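Local coordinates for putative aldolase (Bacteroides vulgatus ATCC 8482, PDB 3DXI), which has no established function but folds as a TIM barrel and partly matches the HMGL-like family, at residues P110-K124 with F146-D158. Sequence-based numbering, arbitrary orientation.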
loop_
_atom_site.group_PDB
_atom_site.type_symbol
_atom_site.label_atom_id
_atom_site.label_comp_id
_atom_site.label_asym_id
_atom_site.label_seq_id
_atom_site.Cartn_x
_atom_site.Cartn_y
_atom_site.Cartn_z
ATOM N N PRO A 110 6.082 -25.544 5.817
ATOM C CA PRO A 110 7.005 -25.801 6.936
ATOM C C PRO A 110 6.858 -27.173 7.604
ATOM O O PRO A 110 7.810 -27.713 8.170
ATOM C CB PRO A 110 6.730 -24.638 7.896
ATOM C CG PRO A 110 5.336 -24.221 7.555
ATOM C CD PRO A 110 5.326 -24.302 6.050
ATOM N N GLN A 111 5.654 -27.725 7.526
ATOM C CA GLN A 111 5.344 -29.038 8.083
ATOM C C GLN A 111 6.138 -30.150 7.379
ATOM O O GLN A 111 6.431 -31.189 7.976
ATOM C CB GLN A 111 3.843 -29.296 7.929
ATOM C CG GLN A 111 3.402 -30.736 8.129
ATOM C CD GLN A 111 2.812 -30.987 9.498
ATOM O OE1 GLN A 111 1.989 -30.210 9.988
ATOM N NE2 GLN A 111 3.214 -32.087 10.117
ATOM N N ASN A 112 6.488 -29.910 6.117
ATOM C CA ASN A 112 7.222 -30.873 5.294
ATOM C C ASN A 112 8.667 -30.465 4.989
ATOM O O ASN A 112 9.242 -30.907 3.993
ATOM C CB ASN A 112 6.479 -31.063 3.971
ATOM C CG ASN A 112 5.029 -31.422 4.172
ATOM O OD1 ASN A 112 4.140 -30.842 3.543
ATOM N ND2 ASN A 112 4.775 -32.383 5.050
ATOM N N ILE A 113 9.256 -29.634 5.839
ATOM C CA ILE A 113 10.623 -29.177 5.616
ATOM C C ILE A 113 11.634 -30.324 5.465
ATOM O O ILE A 113 12.472 -30.297 4.562
ATOM C CB ILE A 113 11.074 -28.208 6.753
ATOM C CG1 ILE A 113 12.363 -27.486 6.348
ATOM C CG2 ILE A 113 11.257 -28.963 8.056
ATOM C CD1 ILE A 113 12.187 -26.570 5.148
ATOM N N ASP A 114 11.552 -31.336 6.329
ATOM C CA ASP A 114 12.487 -32.456 6.250
ATOM C C ASP A 114 12.372 -33.226 4.937
ATOM O O ASP A 114 13.377 -33.656 4.378
ATOM C CB ASP A 114 12.301 -33.421 7.428
ATOM C CG ASP A 114 12.833 -32.860 8.742
ATOM O OD1 ASP A 114 13.891 -32.194 8.734
ATOM O OD2 ASP A 114 12.203 -33.102 9.794
ATOM N N ARG A 115 11.150 -33.405 4.446
ATOM C CA ARG A 115 10.943 -34.120 3.191
ATOM C C ARG A 115 11.471 -33.259 2.043
ATOM O O ARG A 115 12.014 -33.771 1.061
ATOM C CB ARG A 115 9.452 -34.406 2.987
ATOM C CG ARG A 115 9.155 -35.411 1.889
ATOM C CD ARG A 115 7.790 -35.141 1.277
ATOM N NE ARG A 115 6.715 -35.191 2.255
ATOM C CZ ARG A 115 5.583 -34.499 2.162
ATOM N NH1 ARG A 115 5.373 -33.686 1.134
ATOM N NH2 ARG A 115 4.646 -34.636 3.088
ATOM N N ALA A 116 11.315 -31.946 2.176
ATOM C CA ALA A 116 11.784 -31.015 1.151
ATOM C C ALA A 116 13.311 -31.015 1.074
ATOM O O ALA A 116 13.884 -30.823 -0.002
ATOM C CB ALA A 116 11.270 -29.602 1.444
ATOM N N ILE A 117 13.969 -31.234 2.213
ATOM C CA ILE A 117 15.432 -31.263 2.252
ATOM C C ILE A 117 15.966 -32.443 1.444
ATOM O O ILE A 117 17.025 -32.355 0.820
ATOM C CB ILE A 117 15.959 -31.345 3.712
ATOM C CG1 ILE A 117 15.635 -30.039 4.444
ATOM C CG2 ILE A 117 17.473 -31.616 3.717
ATOM C CD1 ILE A 117 15.983 -30.042 5.919
ATOM N N VAL A 118 15.222 -33.546 1.464
ATOM C CA VAL A 118 15.586 -34.742 0.718
ATOM C C VAL A 118 15.508 -34.406 -0.769
ATOM O O VAL A 118 16.379 -34.771 -1.556
ATOM C CB VAL A 118 14.603 -35.902 1.015
ATOM C CG1 VAL A 118 14.868 -37.065 0.065
ATOM C CG2 VAL A 118 14.734 -36.342 2.479
ATOM N N LEU A 119 14.445 -33.704 -1.143
ATOM C CA LEU A 119 14.231 -33.303 -2.528
ATOM C C LEU A 119 15.345 -32.345 -2.949
ATOM O O LEU A 119 15.996 -32.543 -3.985
ATOM C CB LEU A 119 12.868 -32.619 -2.655
ATOM C CG LEU A 119 12.304 -32.348 -4.049
ATOM C CD1 LEU A 119 12.085 -33.668 -4.778
ATOM C CD2 LEU A 119 10.987 -31.586 -3.920
ATOM N N ALA A 120 15.568 -31.319 -2.131
ATOM C CA ALA A 120 16.596 -30.313 -2.399
ATOM C C ALA A 120 17.955 -30.950 -2.633
ATOM O O ALA A 120 18.657 -30.601 -3.577
ATOM C CB ALA A 120 16.678 -29.333 -1.245
ATOM N N LYS A 121 18.322 -31.886 -1.762
ATOM C CA LYS A 121 19.598 -32.578 -1.866
ATOM C C LYS A 121 19.747 -33.219 -3.242
ATOM O O LYS A 121 20.799 -33.113 -3.874
ATOM C CB LYS A 121 19.693 -33.644 -0.771
ATOM C CG LYS A 121 21.101 -34.112 -0.471
ATOM C CD LYS A 121 21.147 -34.797 0.890
ATOM C CE LYS A 121 22.578 -35.027 1.353
ATOM N NZ LYS A 121 22.620 -35.416 2.794
ATOM N N ALA A 122 18.687 -33.875 -3.711
ATOM C CA ALA A 122 18.712 -34.520 -5.023
ATOM C C ALA A 122 18.835 -33.494 -6.157
ATOM O O ALA A 122 19.556 -33.713 -7.128
ATOM C CB ALA A 122 17.449 -35.365 -5.213
ATOM N N ILE A 123 18.125 -32.377 -6.033
ATOM C CA ILE A 123 18.177 -31.333 -7.056
ATOM C C ILE A 123 19.587 -30.747 -7.141
ATOM O O ILE A 123 20.065 -30.391 -8.220
ATOM C CB ILE A 123 17.178 -30.190 -6.742
ATOM C CG1 ILE A 123 15.739 -30.706 -6.834
ATOM C CG2 ILE A 123 17.383 -29.036 -7.710
ATOM C CD1 ILE A 123 14.689 -29.677 -6.444
ATOM N N LYS A 124 20.257 -30.664 -5.998
ATOM C CA LYS A 124 21.599 -30.105 -5.953
ATOM C C LYS A 124 22.621 -30.950 -6.716
ATOM O O LYS A 124 23.574 -30.415 -7.288
ATOM C CB LYS A 124 22.049 -29.931 -4.504
ATOM C CG LYS A 124 23.021 -28.787 -4.319
ATOM C CD LYS A 124 22.332 -27.453 -4.598
ATOM C CE LYS A 124 23.343 -26.332 -4.715
ATOM N NZ LYS A 124 24.224 -26.301 -3.517
ATOM N N PHE A 146 11.168 -26.064 14.643
ATOM C CA PHE A 146 11.227 -25.778 13.212
ATOM C C PHE A 146 12.519 -25.061 12.832
ATOM O O PHE A 146 13.250 -25.517 11.959
ATOM C CB PHE A 146 10.041 -24.928 12.758
ATOM C CG PHE A 146 10.167 -24.451 11.337
ATOM C CD1 PHE A 146 10.133 -25.359 10.283
ATOM C CD2 PHE A 146 10.392 -23.108 11.058
ATOM C CE1 PHE A 146 10.329 -24.941 8.972
ATOM C CE2 PHE A 146 10.590 -22.678 9.750
ATOM C CZ PHE A 146 10.559 -23.599 8.704
ATOM N N LEU A 147 12.788 -23.932 13.477
ATOM C CA LEU A 147 13.994 -23.169 13.187
ATOM C C LEU A 147 15.251 -24.021 13.321
ATOM O O LEU A 147 16.211 -23.837 12.578
ATOM C CB LEU A 147 14.085 -21.968 14.120
ATOM C CG LEU A 147 12.950 -20.959 13.949
ATOM C CD1 LEU A 147 13.021 -19.919 15.058
ATOM C CD2 LEU A 147 13.056 -20.308 12.577
ATOM N N SER A 148 15.237 -24.958 14.262
ATOM C CA SER A 148 16.382 -25.832 14.488
ATOM C C SER A 148 16.589 -26.805 13.334
ATOM O O SER A 148 17.657 -27.402 13.193
ATOM C CB SER A 148 16.194 -26.613 15.792
ATOM O OG SER A 148 16.050 -25.729 16.894
ATOM N N LYS A 149 15.564 -26.969 12.507
ATOM C CA LYS A 149 15.649 -27.872 11.367
ATOM C C LYS A 149 16.275 -27.198 10.154
ATOM O O LYS A 149 16.466 -27.838 9.116
ATOM C CB LYS A 149 14.253 -28.378 10.988
ATOM C CG LYS A 149 13.569 -29.180 12.081
ATOM C CD LYS A 149 12.181 -29.631 11.657
ATOM C CE LYS A 149 11.513 -30.431 12.767
ATOM N NZ LYS A 149 10.154 -30.929 12.393
ATOM N N LEU A 150 16.593 -25.912 10.280
ATOM C CA LEU A 150 17.170 -25.176 9.164
ATOM C C LEU A 150 18.669 -25.379 8.998
ATOM O O LEU A 150 19.210 -25.131 7.922
ATOM C CB LEU A 150 16.855 -23.681 9.292
ATOM C CG LEU A 150 15.370 -23.305 9.329
ATOM C CD1 LEU A 150 15.240 -21.792 9.283
ATOM C CD2 LEU A 150 14.630 -23.931 8.150
ATOM N N LYS A 151 19.353 -25.831 10.042
ATOM C CA LYS A 151 20.787 -26.045 9.906
ATOM C C LYS A 151 21.075 -27.107 8.846
ATOM O O LYS A 151 22.130 -27.092 8.209
ATOM C CB LYS A 151 21.416 -26.475 11.232
ATOM C CG LYS A 151 22.915 -26.718 11.102
ATOM C CD LYS A 151 23.589 -26.996 12.436
ATOM C CE LYS A 151 25.071 -27.296 12.243
ATOM N NZ LYS A 151 25.773 -27.486 13.548
ATOM N N ALA A 152 20.130 -28.019 8.649
ATOM C CA ALA A 152 20.296 -29.093 7.673
ATOM C C ALA A 152 20.326 -28.622 6.214
ATOM O O ALA A 152 20.658 -29.396 5.315
ATOM C CB ALA A 152 19.193 -30.136 7.862
ATOM N N ILE A 153 19.988 -27.357 5.972
ATOM C CA ILE A 153 19.980 -26.836 4.608
ATOM C C ILE A 153 21.233 -26.039 4.254
ATOM O O ILE A 153 21.394 -25.606 3.116
ATOM C CB ILE A 153 18.744 -25.939 4.357
ATOM C CG1 ILE A 153 18.934 -24.566 5.006
ATOM C CG2 ILE A 153 17.508 -26.594 4.934
ATOM C CD1 ILE A 153 17.846 -23.557 4.634
ATOM N N ASP A 154 22.123 -25.859 5.226
ATOM C CA ASP A 154 23.350 -25.091 5.018
ATOM C C ASP A 154 24.195 -25.434 3.792
ATOM O O ASP A 154 24.775 -24.538 3.174
ATOM C CB ASP A 154 24.236 -25.152 6.266
ATOM C CG ASP A 154 23.742 -24.249 7.375
ATOM O OD1 ASP A 154 22.980 -23.303 7.080
ATOM O OD2 ASP A 154 24.126 -24.471 8.541
ATOM N N LYS A 155 24.279 -26.713 3.439
ATOM C CA LYS A 155 25.073 -27.111 2.280
ATOM C C LYS A 155 24.258 -27.286 0.999
ATOM O O LYS A 155 24.825 -27.525 -0.067
ATOM C CB LYS A 155 25.834 -28.411 2.572
ATOM C CG LYS A 155 27.225 -28.218 3.160
ATOM C CD LYS A 155 27.181 -27.450 4.465
ATOM C CE LYS A 155 28.580 -27.236 5.025
ATOM N NZ LYS A 155 28.543 -26.475 6.309
ATOM N N ILE A 156 22.938 -27.155 1.103
ATOM C CA ILE A 156 22.066 -27.321 -0.054
ATOM C C ILE A 156 21.428 -26.034 -0.567
ATOM O O ILE A 156 21.547 -25.696 -1.743
ATOM C CB ILE A 156 20.916 -28.309 0.239
ATOM C CG1 ILE A 156 21.474 -29.691 0.589
ATOM C CG2 ILE A 156 20.005 -28.418 -0.976
ATOM C CD1 ILE A 156 21.830 -29.854 2.039
ATOM N N ALA A 157 20.741 -25.325 0.314
ATOM C CA ALA A 157 20.060 -24.098 -0.069
ATOM C C ALA A 157 20.965 -22.990 -0.599
ATOM O O ALA A 157 22.060 -22.767 -0.089
ATOM C CB ALA A 157 19.244 -23.571 1.113
ATOM N N ASP A 158 20.490 -22.317 -1.645
ATOM C CA ASP A 158 21.182 -21.186 -2.242
ATOM C C ASP A 158 20.323 -19.980 -1.900
ATOM O O ASP A 158 20.723 -18.830 -2.075
ATOM C CB ASP A 158 21.273 -21.356 -3.752
ATOM C CG ASP A 158 22.294 -22.391 -4.145
ATOM O OD1 ASP A 158 23.498 -22.079 -4.044
ATOM O OD2 ASP A 158 21.900 -23.512 -4.532
HETATM O O HOH W 1 8.590 -29.214 10.241
#
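The F146 ring meets P110 and I113 at one end of the contact. I113 CB sits at the ring's edge, close to its plane, 4.0 Å from F146 CE1. P110 CB comes in obliquely and off-centre, making a CH-pi contact 4.2 Å from the ring centroid of F146, 30° off the normal. With CG anti to the backbone N (chi1 172°), the CE1 corner of the ring is brought to both P110 CB and I113 CB; W140 meets the same ring, the two planes inclined at about 50°.

Next to it the straight chain of K149 runs across I113, whose CG2 touches CD of the lysine. Its ammonium end reaches D114, but the salt bridge is long, 4.0 Å from K149 NZ to D114 OD2. A water ties the same end down more closely, accepting from K149 NZ and donating to P110 O.

Further along, I117 CD1 reaches both A152 CB (3.8 Å) and I153 CG2, the two isoleucine side chains crossing nearly at right angles. I156 then packs its CG2 against the small A120, and the 3.5 Å from A120 CB to I156 CG2 is tight.

At the C-terminal end of helix 113-124, K124 bends at chi2 and chi4, curling its tip around to the I156 carbonyl. The bond from K124 NZ to I156 O is weak at 3.3 Å, and the salt bridge to D158 OD2 is long; K124 CE, not NZ, comes closest to D158 OD2, at 3.2 Å, and that oxygen's stronger partner is V130 N.

In the barrel, helix 113-124 follows strand 103-108, while 146-158, with its 3-10 turns, lies in the connection between strands 129-134 and 159-163, where a TIM barrel usually has an alpha-helix. A120 and I153 both rest on F132 of strand 129-134, and I123 turns to strand 103-108 and helix 90-94.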